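Long-range contact in NTF2-like Protein (Anabaena variabilis ATCC 29413, PDB 3DMC), which is of unknown function but belongs to the SnoaL-like family of NTF2-fold proteins, whose curved sheet and helices commonly enclose a pocket: residues 9-21 and 111-123. Residues are numbered along the deposited sequence; the frame is centred on the assembly and turned at random. Where two conformers were deposited one is given.
Sequences NTLKVAHQGFEFF and VSFDVRGDKICSY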
loop_
_atom_site.group_PDB
_atom_site.type_symbol
_atom_site.label_atom_id
_atom_site.label_comp_id
_atom_site.label_asym_id
_atom_site.label_seq_id
_atom_site.Cartn_x
_atom_site.Cartn_y
_atom_site.Cartn_z
ATOM N N ASN A 9 1.096 8.249 19.615
ATOM C CA ASN A 9 1.371 6.891 20.089
ATOM C C ASN A 9 1.272 5.944 18.919
ATOM O O ASN A 9 1.979 4.937 18.836
ATOM C CB ASN A 9 0.310 6.472 21.117
ATOM C CG ASN A 9 0.456 5.053 21.595
ATOM O OD1 ASN A 9 1.370 4.736 22.371
ATOM N ND2 ASN A 9 -0.497 4.188 21.194
ATOM N N THR A 10 0.386 6.291 18.005
ATOM C CA THR A 10 0.179 5.450 16.821
ATOM C C THR A 10 1.494 5.324 16.028
ATOM O O THR A 10 1.939 4.231 15.700
ATOM C CB THR A 10 -1.031 5.948 15.975
ATOM O OG1 THR A 10 -2.247 5.734 16.741
ATOM C CG2 THR A 10 -1.103 5.238 14.631
ATOM N N LEU A 11 2.099 6.464 15.749
ATOM C CA LEU A 11 3.370 6.503 15.029
ATOM C C LEU A 11 4.470 5.820 15.826
ATOM O O LEU A 11 5.246 5.021 15.291
ATOM C CB LEU A 11 3.801 7.926 14.685
ATOM C CG LEU A 11 3.480 8.493 13.308
ATOM C CD1 LEU A 11 4.100 9.871 13.193
ATOM C CD2 LEU A 11 4.028 7.561 12.202
ATOM N N LYS A 12 4.535 6.134 17.125
ATOM C CA LYS A 12 5.559 5.582 17.978
ATOM C C LYS A 12 5.523 4.056 17.973
ATOM O O LYS A 12 6.514 3.374 17.699
ATOM C CB LYS A 12 5.429 6.112 19.408
ATOM C CG LYS A 12 6.591 5.682 20.285
ATOM C CD LYS A 12 6.665 6.524 21.552
ATOM C CE LYS A 12 7.699 5.977 22.526
ATOM N NZ LYS A 12 7.268 4.655 23.052
ATOM N N VAL A 13 4.343 3.529 18.260
ATOM C CA VAL A 13 4.150 2.079 18.363
ATOM C C VAL A 13 4.402 1.412 17.007
ATOM O O VAL A 13 5.089 0.399 16.924
ATOM C CB VAL A 13 2.753 1.722 18.922
ATOM C CG1 VAL A 13 2.464 0.221 18.790
ATOM C CG2 VAL A 13 2.672 2.163 20.357
ATOM N N ALA A 14 3.842 1.980 15.953
ATOM C CA ALA A 14 4.047 1.412 14.579
ATOM C C ALA A 14 5.538 1.364 14.236
ATOM O O ALA A 14 6.045 0.363 13.681
ATOM C CB ALA A 14 3.269 2.212 13.493
ATOM N N HIS A 15 6.233 2.450 14.546
ATOM C CA HIS A 15 7.673 2.500 14.229
ATOM C C HIS A 15 8.404 1.424 15.005
ATOM O O HIS A 15 9.361 0.824 14.503
ATOM C CB HIS A 15 8.322 3.868 14.484
ATOM C CG HIS A 15 8.209 4.843 13.344
ATOM N ND1 HIS A 15 8.968 4.747 12.196
ATOM C CD2 HIS A 15 7.439 5.944 13.191
ATOM C CE1 HIS A 15 8.658 5.742 11.382
ATOM N NE2 HIS A 15 7.735 6.487 11.965
ATOM N N GLN A 16 7.979 1.167 16.234
ATOM C CA GLN A 16 8.646 0.125 17.020
ATOM C C GLN A 16 8.370 -1.211 16.369
ATOM O O GLN A 16 9.255 -2.032 16.212
ATOM C CB GLN A 16 8.198 0.098 18.478
ATOM C CG GLN A 16 8.941 -0.953 19.295
ATOM C CD GLN A 16 10.454 -0.709 19.319
ATOM O OE1 GLN A 16 11.233 -1.390 18.631
ATOM N NE2 GLN A 16 10.865 0.281 20.094
ATOM N N GLY A 17 7.129 -1.424 15.983
ATOM C CA GLY A 17 6.754 -2.636 15.233
ATOM C C GLY A 17 7.568 -2.817 13.972
ATOM O O GLY A 17 8.002 -3.947 13.650
ATOM N N PHE A 18 7.816 -1.709 13.281
ATOM C CA PHE A 18 8.531 -1.771 12.000
ATOM C C PHE A 18 9.996 -2.131 12.245
ATOM O O PHE A 18 10.604 -2.872 11.494
ATOM C CB PHE A 18 8.412 -0.506 11.164
ATOM C CG PHE A 18 8.664 -0.750 9.713
ATOM C CD1 PHE A 18 7.737 -1.466 8.959
ATOM C CD2 PHE A 18 9.826 -0.316 9.110
ATOM C CE1 PHE A 18 7.958 -1.712 7.624
ATOM C CE2 PHE A 18 10.065 -0.578 7.763
ATOM C CZ PHE A 18 9.111 -1.280 7.023
ATOM N N GLU A 19 10.543 -1.654 13.355
ATOM C CA GLU A 19 11.903 -2.073 13.740
ATOM C C GLU A 19 11.955 -3.581 13.940
ATOM O O GLU A 19 12.841 -4.241 13.449
ATOM C CB GLU A 19 12.334 -1.380 15.036
ATOM C CG GLU A 19 12.635 0.071 14.843
ATOM C CD GLU A 19 14.014 0.322 14.285
ATOM O OE1 GLU A 19 15.003 -0.138 14.890
ATOM O OE2 GLU A 19 14.115 0.967 13.220
ATOM N N PHE A 20 11.003 -4.131 14.684
ATOM C CA PHE A 20 10.996 -5.582 14.951
ATOM C C PHE A 20 10.703 -6.391 13.676
ATOM O O PHE A 20 11.183 -7.519 13.510
ATOM C CB PHE A 20 10.073 -6.003 16.116
ATOM C CG PHE A 20 10.538 -5.468 17.442
ATOM C CD1 PHE A 20 11.878 -5.288 17.665
ATOM C CD2 PHE A 20 9.646 -5.122 18.441
ATOM C CE1 PHE A 20 12.349 -4.770 18.868
ATOM C CE2 PHE A 20 10.110 -4.602 19.653
ATOM C CZ PHE A 20 11.469 -4.427 19.853
ATOM N N PHE A 21 9.967 -5.768 12.763
ATOM C CA PHE A 21 9.621 -6.389 11.465
ATOM C C PHE A 21 10.891 -6.434 10.592
ATOM O O PHE A 21 11.237 -7.453 9.992
ATOM C CB PHE A 21 8.505 -5.574 10.795
ATOM C CG PHE A 21 8.142 -6.019 9.422
ATOM C CD1 PHE A 21 7.291 -7.104 9.195
ATOM C CD2 PHE A 21 8.570 -5.279 8.332
ATOM C CE1 PHE A 21 6.921 -7.459 7.879
ATOM C CE2 PHE A 21 8.199 -5.627 7.041
ATOM C CZ PHE A 21 7.397 -6.690 6.815
ATOM N N VAL A 111 3.289 -2.129 3.744
ATOM C CA VAL A 111 2.636 -2.785 4.869
ATOM C C VAL A 111 1.981 -1.742 5.754
ATOM O O VAL A 111 2.559 -0.707 6.098
ATOM C CB VAL A 111 3.567 -3.698 5.702
ATOM C CG1 VAL A 111 4.236 -4.766 4.796
ATOM C CG2 VAL A 111 4.588 -2.886 6.510
ATOM N N SER A 112 0.756 -2.077 6.117
ATOM C CA SER A 112 -0.131 -1.230 6.876
ATOM C C SER A 112 -0.404 -1.902 8.225
ATOM O O SER A 112 -0.723 -3.081 8.266
ATOM C CB SER A 112 -1.437 -1.049 6.084
ATOM O OG SER A 112 -2.332 -0.185 6.742
ATOM N N PHE A 113 -0.171 -1.163 9.302
ATOM C CA PHE A 113 -0.501 -1.651 10.661
ATOM C C PHE A 113 -1.652 -0.824 11.251
ATOM O O PHE A 113 -1.694 0.410 11.084
ATOM C CB PHE A 113 0.686 -1.445 11.659
ATOM C CG PHE A 113 1.990 -2.115 11.284
ATOM C CD1 PHE A 113 2.041 -3.214 10.482
ATOM C CD2 PHE A 113 3.189 -1.675 11.860
ATOM C CE1 PHE A 113 3.246 -3.837 10.168
ATOM C CE2 PHE A 113 4.373 -2.290 11.560
ATOM C CZ PHE A 113 4.406 -3.394 10.720
ATOM N N ASP A 114 -2.522 -1.472 12.030
ATOM C CA ASP A 114 -3.367 -0.748 12.991
ATOM C C ASP A 114 -2.750 -0.890 14.364
ATOM O O ASP A 114 -2.278 -1.971 14.740
ATOM C CB ASP A 114 -4.784 -1.311 13.044
ATOM C CG ASP A 114 -5.634 -0.859 11.898
ATOM O OD1 ASP A 114 -5.115 -0.285 10.929
ATOM O OD2 ASP A 114 -6.862 -1.042 11.983
ATOM N N VAL A 115 -2.812 0.197 15.112
ATOM C CA VAL A 115 -2.321 0.241 16.498
ATOM C C VAL A 115 -3.453 0.336 17.497
ATOM O O VAL A 115 -4.424 1.093 17.331
ATOM C CB VAL A 115 -1.366 1.428 16.707
ATOM C CG1 VAL A 115 -0.965 1.587 18.185
ATOM C CG2 VAL A 115 -0.115 1.267 15.849
ATOM N N ARG A 116 -3.290 -0.460 18.540
ATOM C CA ARG A 116 -4.168 -0.445 19.713
ATOM C C ARG A 116 -3.336 -0.433 20.993
ATOM O O ARG A 116 -2.754 -1.453 21.398
ATOM C CB ARG A 116 -5.134 -1.623 19.698
ATOM C CG ARG A 116 -6.224 -1.519 20.780
ATOM C CD ARG A 116 -6.897 -2.869 21.077
ATOM N NE ARG A 116 -7.581 -3.356 19.893
ATOM C CZ ARG A 116 -7.620 -4.626 19.508
ATOM N NH1 ARG A 116 -7.036 -5.568 20.220
ATOM N NH2 ARG A 116 -8.249 -4.938 18.390
ATOM N N GLY A 117 -3.289 0.732 21.614
ATOM C CA GLY A 117 -2.479 0.912 22.827
ATOM C C GLY A 117 -1.012 0.777 22.504
ATOM O O GLY A 117 -0.492 1.456 21.623
ATOM N N ASP A 118 -0.371 -0.144 23.195
ATOM C CA ASP A 118 1.069 -0.350 23.074
ATOM C C ASP A 118 1.336 -1.506 22.136
ATOM O O ASP A 118 2.452 -1.998 22.022
ATOM C CB ASP A 118 1.743 -0.543 24.439
ATOM C CG ASP A 118 1.260 -1.769 25.181
ATOM O OD1 ASP A 118 0.088 -2.184 24.986
ATOM O OD2 ASP A 118 2.052 -2.309 25.976
ATOM N N LYS A 119 0.279 -1.897 21.428
ATOM C CA LYS A 119 0.344 -3.022 20.478
ATOM C C LYS A 119 -0.232 -2.750 19.077
ATOM O O LYS A 119 -0.875 -1.735 18.816
ATOM C CB LYS A 119 -0.335 -4.258 21.080
ATOM C CG LYS A 119 0.446 -4.836 22.251
ATOM C CD LYS A 119 -0.276 -5.915 22.995
ATOM C CE LYS A 119 0.523 -6.332 24.227
ATOM N NZ LYS A 119 -0.162 -7.405 25.001
ATOM N N ILE A 120 -0.002 -3.749 18.233
ATOM C CA ILE A 120 -0.494 -3.806 16.828
ATOM C C ILE A 120 -1.557 -4.883 16.707
ATOM O O ILE A 120 -1.330 -6.049 17.101
ATOM C CB ILE A 120 0.680 -4.093 15.846
ATOM C CG1 ILE A 120 1.675 -2.916 15.876
ATOM C CG2 ILE A 120 0.176 -4.425 14.414
ATOM C CD1 ILE A 120 3.063 -3.247 15.298
ATOM N N CYS A 121 -2.712 -4.493 16.148
ATOM C CA CYS A 121 -3.891 -5.382 16.107
ATOM C C CYS A 121 -4.206 -5.905 14.708
ATOM O O CYS A 121 -4.948 -6.865 14.523
ATOM C CB CYS A 121 -5.133 -4.688 16.709
ATOM S SG CYS A 121 -5.571 -3.087 16.004
ATOM N N SER A 122 -3.577 -5.323 13.699
ATOM C CA SER A 122 -3.743 -5.889 12.354
ATOM C C SER A 122 -2.637 -5.432 11.410
ATOM O O SER A 122 -1.946 -4.447 11.659
ATOM C CB SER A 122 -5.095 -5.521 11.762
ATOM O OG SER A 122 -5.177 -4.122 11.577
ATOM N N TYR A 123 -2.540 -6.195 10.334
ATOM C CA TYR A 123 -1.484 -6.080 9.343
ATOM C C TYR A 123 -2.046 -6.371 7.966
ATOM O O TYR A 123 -2.803 -7.295 7.794
ATOM C CB TYR A 123 -0.405 -7.107 9.734
ATOM C CG TYR A 123 0.715 -7.415 8.769
ATOM C CD1 TYR A 123 0.495 -8.119 7.577
ATOM C CD2 TYR A 123 2.007 -7.067 9.083
ATOM C CE1 TYR A 123 1.556 -8.452 6.722
ATOM C CE2 TYR A 123 3.059 -7.377 8.247
ATOM C CZ TYR A 123 2.842 -8.091 7.083
ATOM O OH TYR A 123 3.931 -8.366 6.285
#
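Asn9 supplies the one hydrogen bond across this contact: its ND2 lies 2.8 Å from Gly117 O, in the type II' turn from Arg116 to Lys119. The N-H...O angle of 164° makes it nearly straight, and the acceptor lies close to the plane of the Asn9 amide, although the donor stands above the carbonyl plane of Gly117. CG is anti to the backbone N (chi1 176°), which lets the amide extend from the first helical turn to the hairpin. With an alanine here, Gly117 O is likely to lose this donor and the turn its polar tie to the helix.

The rest is van der Waals packing, mostly of apolar side chains, some of it against backbone oxygens. Val13 straddles the hairpin end: CG1 meets Val115 CG1 at 3.7 Å, while CG2 approaches Gly117 O. The other Val115 methyl, CG2, lies 3.6 Å from Thr10 O. Gly17 permits close approach, since Ile120 CD1 is 3.7 Å from its CA, where a beta carbon would clash.

Aromatic contacts continue along the helix. The Phe113 ring turns its edge to the backbone, with CE2 3.8 Å from Ala14 O; in the conformer given, Val111 CG2 lies 3.7 Å from Phe18 CE1, at the ring edge. Phe21 and Tyr123 cross at roughly a right angle; Phe21 CE1 sits 3.5 Å from Tyr123 OH, which is hydrogen-bonded to Glu125.

Helix 9-27 thus packs over the hairpin of strands 103-116 and 119-127, the axis of 9-21 making 121° with that of 111-116, in the helix-on-curved-sheet arrangement of the NTF2 fold. Phe92 of strand 89-100 stacks on Phe18, and Phe41 of strand 41-45 touches Ile120 and Tyr123.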